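Local coordinates for protein putative phosphomannomutase (Thermus thermophilus, PDB 1TUO) that probably interconverts phosphosugar isomers by moving a phosphate group, as a magnesium-dependent member of the phosphohexose mutase family, at residues 287-299 and 416-429. Residues are numbered along the deposited sequence; the frame is centred on the assembly and turned at random.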
loop_
_atom_site.group_PDB
_atom_site.type_symbol
_atom_site.label_atom_id
_atom_site.label_comp_id
_atom_site.label_asym_id
_atom_site.label_seq_id
_atom_site.Cartn_x
_atom_site.Cartn_y
_atom_site.Cartn_z
ATOM N N ALA A 287 5.594 -16.691 -1.138
ATOM C CA ALA A 287 5.608 -15.247 -0.988
ATOM C C ALA A 287 5.385 -14.733 -2.404
ATOM O O ALA A 287 5.900 -15.313 -3.361
ATOM C CB ALA A 287 6.968 -14.784 -0.464
ATOM N N VAL A 288 4.614 -13.658 -2.546
ATOM C CA VAL A 288 4.346 -13.094 -3.863
ATOM C C VAL A 288 4.945 -11.692 -3.910
ATOM O O VAL A 288 4.795 -10.922 -2.967
ATOM C CB VAL A 288 2.827 -13.020 -4.138
ATOM C CG1 VAL A 288 2.578 -12.639 -5.596
ATOM C CG2 VAL A 288 2.173 -14.358 -3.798
ATOM N N LYS A 289 5.637 -11.375 -4.999
ATOM C CA LYS A 289 6.275 -10.064 -5.144
ATOM C C LYS A 289 6.178 -9.564 -6.575
ATOM O O LYS A 289 6.165 -10.360 -7.512
ATOM C CB LYS A 289 7.759 -10.155 -4.758
ATOM C CG LYS A 289 8.532 -11.223 -5.542
ATOM C CD LYS A 289 10.055 -11.072 -5.427
ATOM C CE LYS A 289 10.640 -10.386 -6.663
ATOM N NZ LYS A 289 12.139 -10.409 -6.708
ATOM N N ASN A 290 6.100 -8.249 -6.763
ATOM C CA ASN A 290 6.058 -7.763 -8.132
ATOM C C ASN A 290 7.484 -7.718 -8.679
ATOM O O ASN A 290 8.457 -7.928 -7.945
ATOM C CB ASN A 290 5.345 -6.397 -8.252
ATOM C CG ASN A 290 6.182 -5.217 -7.770
ATOM O OD1 ASN A 290 7.415 -5.247 -7.774
ATOM N ND2 ASN A 290 5.494 -4.143 -7.389
ATOM N N PHE A 291 7.592 -7.452 -9.974
ATOM C CA PHE A 291 8.857 -7.428 -10.704
ATOM C C PHE A 291 9.972 -6.502 -10.205
ATOM O O PHE A 291 11.141 -6.735 -10.503
ATOM C CB PHE A 291 8.542 -7.123 -12.173
ATOM C CG PHE A 291 9.589 -7.588 -13.146
ATOM C CD1 PHE A 291 10.151 -8.856 -13.035
ATOM C CD2 PHE A 291 9.957 -6.781 -14.222
ATOM C CE1 PHE A 291 11.065 -9.320 -13.983
ATOM C CE2 PHE A 291 10.866 -7.233 -15.174
ATOM C CZ PHE A 291 11.422 -8.505 -15.056
ATOM N N ALA A 292 9.626 -5.463 -9.453
ATOM C CA ALA A 292 10.638 -4.520 -8.978
ATOM C C ALA A 292 11.101 -4.761 -7.544
ATOM O O ALA A 292 11.887 -3.983 -6.995
ATOM C CB ALA A 292 10.121 -3.089 -9.129
ATOM N N VAL A 293 10.619 -5.840 -6.939
ATOM C CA VAL A 293 10.996 -6.184 -5.576
ATOM C C VAL A 293 12.365 -6.865 -5.528
ATOM O O VAL A 293 12.729 -7.625 -6.424
ATOM C CB VAL A 293 9.934 -7.114 -4.932
ATOM C CG1 VAL A 293 10.441 -7.658 -3.606
ATOM C CG2 VAL A 293 8.631 -6.344 -4.723
ATOM N N THR A 294 13.108 -6.573 -4.466
ATOM C CA THR A 294 14.445 -7.111 -4.227
ATOM C C THR A 294 14.561 -8.608 -4.468
ATOM O O THR A 294 13.652 -9.367 -4.127
ATOM C CB THR A 294 14.888 -6.856 -2.773
ATOM O OG1 THR A 294 16.151 -7.493 -2.538
ATOM C CG2 THR A 294 13.857 -7.428 -1.796
ATOM N N TRP A 295 15.683 -9.038 -5.037
ATOM C CA TRP A 295 15.874 -10.461 -5.262
ATOM C C TRP A 295 16.301 -11.158 -3.976
ATOM O O TRP A 295 16.545 -12.363 -3.975
ATOM C CB TRP A 295 16.902 -10.727 -6.368
ATOM C CG TRP A 295 18.181 -9.974 -6.243
ATOM C CD1 TRP A 295 18.678 -9.356 -5.129
ATOM C CD2 TRP A 295 19.147 -9.777 -7.277
ATOM N NE1 TRP A 295 19.899 -8.782 -5.410
ATOM C CE2 TRP A 295 20.210 -9.028 -6.723
ATOM C CE3 TRP A 295 19.220 -10.163 -8.623
ATOM C CZ2 TRP A 295 21.330 -8.657 -7.468
ATOM C CZ3 TRP A 295 20.334 -9.795 -9.363
ATOM C CH2 TRP A 295 21.374 -9.050 -8.783
ATOM N N LEU A 296 16.405 -10.407 -2.881
ATOM C CA LEU A 296 16.772 -11.027 -1.616
ATOM C C LEU A 296 15.601 -11.902 -1.179
ATOM O O LEU A 296 15.783 -12.880 -0.461
ATOM C CB LEU A 296 17.070 -9.978 -0.536
ATOM C CG LEU A 296 18.547 -9.669 -0.253
ATOM C CD1 LEU A 296 19.133 -8.849 -1.397
ATOM C CD2 LEU A 296 18.672 -8.901 1.061
ATOM N N LEU A 297 14.390 -11.554 -1.607
ATOM C CA LEU A 297 13.238 -12.367 -1.222
ATOM C C LEU A 297 13.348 -13.732 -1.899
ATOM O O LEU A 297 13.123 -14.771 -1.266
ATOM C CB LEU A 297 11.922 -11.689 -1.619
ATOM C CG LEU A 297 10.650 -12.436 -1.195
ATOM C CD1 LEU A 297 10.663 -12.678 0.311
ATOM C CD2 LEU A 297 9.433 -11.620 -1.593
ATOM N N ASP A 298 13.701 -13.734 -3.185
ATOM C CA ASP A 298 13.859 -14.984 -3.932
ATOM C C ASP A 298 14.926 -15.840 -3.253
ATOM O O ASP A 298 14.737 -17.041 -3.051
ATOM C CB ASP A 298 14.306 -14.715 -5.375
ATOM C CG ASP A 298 13.408 -13.734 -6.098
ATOM O OD1 ASP A 298 12.874 -14.098 -7.165
ATOM O OD2 ASP A 298 13.244 -12.600 -5.604
ATOM N N ARG A 299 16.047 -15.211 -2.906
ATOM C CA ARG A 299 17.151 -15.914 -2.253
ATOM C C ARG A 299 16.730 -16.455 -0.890
ATOM O O ARG A 299 17.066 -17.587 -0.535
ATOM C CB ARG A 299 18.367 -14.982 -2.102
ATOM C CG ARG A 299 19.568 -15.593 -1.358
ATOM C CD ARG A 299 20.096 -16.858 -2.033
ATOM N NE ARG A 299 20.805 -16.587 -3.284
ATOM C CZ ARG A 299 22.046 -16.113 -3.364
ATOM N NH1 ARG A 299 22.739 -15.849 -2.261
ATOM N NH2 ARG A 299 22.600 -15.907 -4.554
ATOM N N LEU A 416 9.558 -9.539 -18.444
ATOM C CA LEU A 416 8.217 -9.822 -17.929
ATOM C C LEU A 416 7.345 -8.569 -17.887
ATOM O O LEU A 416 6.190 -8.585 -18.306
ATOM C CB LEU A 416 8.303 -10.415 -16.518
ATOM C CG LEU A 416 6.971 -10.728 -15.822
ATOM C CD1 LEU A 416 6.204 -11.774 -16.621
ATOM C CD2 LEU A 416 7.233 -11.226 -14.415
ATOM N N ASP A 417 7.909 -7.483 -17.373
ATOM C CA ASP A 417 7.193 -6.222 -17.251
ATOM C C ASP A 417 8.238 -5.114 -17.327
ATOM O O ASP A 417 8.849 -4.746 -16.323
ATOM C CB ASP A 417 6.442 -6.192 -15.918
ATOM C CG ASP A 417 5.666 -4.914 -15.708
ATOM O OD1 ASP A 417 5.158 -4.348 -16.699
ATOM O OD2 ASP A 417 5.551 -4.481 -14.542
ATOM N N GLY A 418 8.432 -4.591 -18.534
ATOM C CA GLY A 418 9.435 -3.567 -18.751
ATOM C C GLY A 418 10.650 -4.314 -19.258
ATOM O O GLY A 418 10.501 -5.328 -19.942
ATOM N N VAL A 419 11.849 -3.839 -18.934
ATOM C CA VAL A 419 13.064 -4.516 -19.366
ATOM C C VAL A 419 14.064 -4.550 -18.217
ATOM O O VAL A 419 14.488 -3.506 -17.728
ATOM C CB VAL A 419 13.722 -3.798 -20.567
ATOM C CG1 VAL A 419 14.899 -4.615 -21.067
ATOM C CG2 VAL A 419 12.702 -3.584 -21.677
ATOM N N LYS A 420 14.435 -5.751 -17.785
ATOM C CA LYS A 420 15.379 -5.893 -16.687
ATOM C C LYS A 420 16.687 -6.531 -17.119
ATOM O O LYS A 420 16.707 -7.667 -17.595
ATOM C CB LYS A 420 14.761 -6.728 -15.551
ATOM C CG LYS A 420 15.681 -6.898 -14.340
ATOM C CD LYS A 420 15.077 -7.780 -13.247
ATOM C CE LYS A 420 13.836 -7.163 -12.623
ATOM N NZ LYS A 420 13.294 -8.003 -11.509
ATOM N N TRP A 421 17.782 -5.789 -16.967
ATOM C CA TRP A 421 19.096 -6.315 -17.305
ATOM C C TRP A 421 19.642 -6.985 -16.057
ATOM O O TRP A 421 19.723 -6.373 -14.988
ATOM C CB TRP A 421 20.041 -5.200 -17.767
ATOM C CG TRP A 421 19.742 -4.700 -19.152
ATOM C CD1 TRP A 421 19.057 -5.362 -20.130
ATOM C CD2 TRP A 421 20.155 -3.453 -19.726
ATOM N NE1 TRP A 421 19.018 -4.608 -21.277
ATOM C CE2 TRP A 421 19.685 -3.431 -21.057
ATOM C CE3 TRP A 421 20.878 -2.352 -19.245
ATOM C CZ2 TRP A 421 19.913 -2.350 -21.916
ATOM C CZ3 TRP A 421 21.105 -1.275 -20.101
ATOM C CH2 TRP A 421 20.622 -1.285 -21.421
ATOM N N LEU A 422 20.009 -8.251 -16.193
ATOM C CA LEU A 422 20.516 -9.012 -15.065
ATOM C C LEU A 422 22.034 -9.014 -15.019
ATOM O O LEU A 422 22.692 -9.134 -16.048
ATOM C CB LEU A 422 20.007 -10.451 -15.143
ATOM C CG LEU A 422 18.503 -10.627 -15.371
ATOM C CD1 LEU A 422 18.183 -12.114 -15.462
ATOM C CD2 LEU A 422 17.719 -9.971 -14.244
ATOM N N TYR A 423 22.575 -8.881 -13.814
ATOM C CA TYR A 423 24.014 -8.886 -13.601
ATOM C C TYR A 423 24.285 -9.757 -12.393
ATOM O O TYR A 423 23.361 -10.158 -11.687
ATOM C CB TYR A 423 24.525 -7.473 -13.303
ATOM C CG TYR A 423 24.293 -6.475 -14.405
ATOM C CD1 TYR A 423 25.147 -6.411 -15.506
ATOM C CD2 TYR A 423 23.215 -5.594 -14.355
ATOM C CE1 TYR A 423 24.931 -5.495 -16.524
ATOM C CE2 TYR A 423 22.991 -4.677 -15.367
ATOM C CZ TYR A 423 23.856 -4.632 -16.449
ATOM O OH TYR A 423 23.641 -3.710 -17.442
ATOM N N GLU A 424 25.555 -10.059 -12.160
ATOM C CA GLU A 424 25.923 -10.842 -10.999
ATOM C C GLU A 424 25.893 -9.836 -9.852
ATOM O O GLU A 424 26.636 -8.852 -9.865
ATOM C CB GLU A 424 27.334 -11.412 -11.163
ATOM C CG GLU A 424 27.815 -12.251 -9.989
ATOM C CD GLU A 424 27.065 -13.566 -9.854
ATOM O OE1 GLU A 424 27.342 -14.310 -8.890
ATOM O OE2 GLU A 424 26.203 -13.856 -10.711
ATOM N N GLU A 425 25.010 -10.061 -8.885
ATOM C CA GLU A 425 24.893 -9.177 -7.728
ATOM C C GLU A 425 24.267 -7.803 -8.008
ATOM O O GLU A 425 24.276 -6.930 -7.141
ATOM C CB GLU A 425 26.271 -8.990 -7.081
ATOM C CG GLU A 425 26.925 -10.291 -6.635
ATOM C CD GLU A 425 28.323 -10.083 -6.080
ATOM O OE1 GLU A 425 28.476 -9.274 -5.140
ATOM O OE2 GLU A 425 29.267 -10.729 -6.582
ATOM N N ALA A 426 23.725 -7.606 -9.207
ATOM C CA ALA A 426 23.088 -6.334 -9.547
ATOM C C ALA A 426 22.002 -6.491 -10.615
ATOM O O ALA A 426 22.084 -7.364 -11.478
ATOM C CB ALA A 426 24.134 -5.329 -10.011
ATOM N N TRP A 427 20.984 -5.638 -10.540
ATOM C CA TRP A 427 19.884 -5.658 -11.493
ATOM C C TRP A 427 19.447 -4.234 -11.822
ATOM O O TRP A 427 19.387 -3.367 -10.946
ATOM C CB TRP A 427 18.700 -6.478 -10.929
ATOM C CG TRP A 427 17.366 -5.748 -10.858
ATOM C CD1 TRP A 427 16.759 -5.032 -11.856
ATOM C CD2 TRP A 427 16.488 -5.666 -9.726
ATOM N NE1 TRP A 427 15.572 -4.506 -11.415
ATOM C CE2 TRP A 427 15.377 -4.881 -10.112
ATOM C CE3 TRP A 427 16.530 -6.181 -8.422
ATOM C CZ2 TRP A 427 14.321 -4.595 -9.243
ATOM C CZ3 TRP A 427 15.477 -5.895 -7.558
ATOM C CH2 TRP A 427 14.389 -5.110 -7.974
ATOM N N VAL A 428 19.143 -4.005 -13.095
ATOM C CA VAL A 428 18.691 -2.702 -13.563
ATOM C C VAL A 428 17.411 -2.892 -14.363
ATOM O O VAL A 428 17.403 -3.595 -15.375
ATOM C CB VAL A 428 19.743 -2.032 -14.463
ATOM C CG1 VAL A 428 19.246 -0.669 -14.906
ATOM C CG2 VAL A 428 21.062 -1.908 -13.713
ATOM N N LEU A 429 16.338 -2.256 -13.909
ATOM C CA LEU A 429 15.041 -2.370 -14.562
ATOM C C LEU A 429 14.556 -1.063 -15.172
ATOM O O LEU A 429 14.510 -0.035 -14.497
ATOM C CB LEU A 429 13.998 -2.864 -13.553
ATOM C CG LEU A 429 12.526 -2.880 -13.983
ATOM C CD1 LEU A 429 12.319 -3.927 -15.071
ATOM C CD2 LEU A 429 11.644 -3.184 -12.779
#
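Phe291 lays its ring between Leu416 CB, over one face 4.0 Å from the ring centroid, and the end of Lys420 over the opposite one. Lys420 CE makes a CH-pi and NZ a cation-pi contact, each 3.8 Å from the centroid; NZ also donates to Phe291 O at 2.7 Å, nearly head-on (C=O...N angle 160°). A bend at chi3 (-65°) turns the ammonium of the otherwise extended chain onto that oxygen. Asp417 O lies at the ring's edge, and Leu429 CD1 packs 3.6 Å from Phe291 CE2. At this domain interface of the phosphohexomutase fold, the loop leaving strand 286-290 of alpha/beta/alpha domain III sits on the antiparallel C-terminal sheet; it opens with a type I turn, Asn290 to Val293, where Asn290 OD1 accepts from Ala292 N (an Asx turn). Trp427 turns the edge of its six-membered ring to the loop, CH2 2.9 Å from Ala292 O, a buried oxygen with no partner in the model. Lys420 CE lies over one face of the indole, at the rim by NE1. Trp427 CB lies over one face of the Trp295 ring, whose edge points at the 423-426 backbone. Thr294 OG1 hydrogen-bonds Glu444 and accepts from Leu296 N, a capping bond leading into helix 296-304.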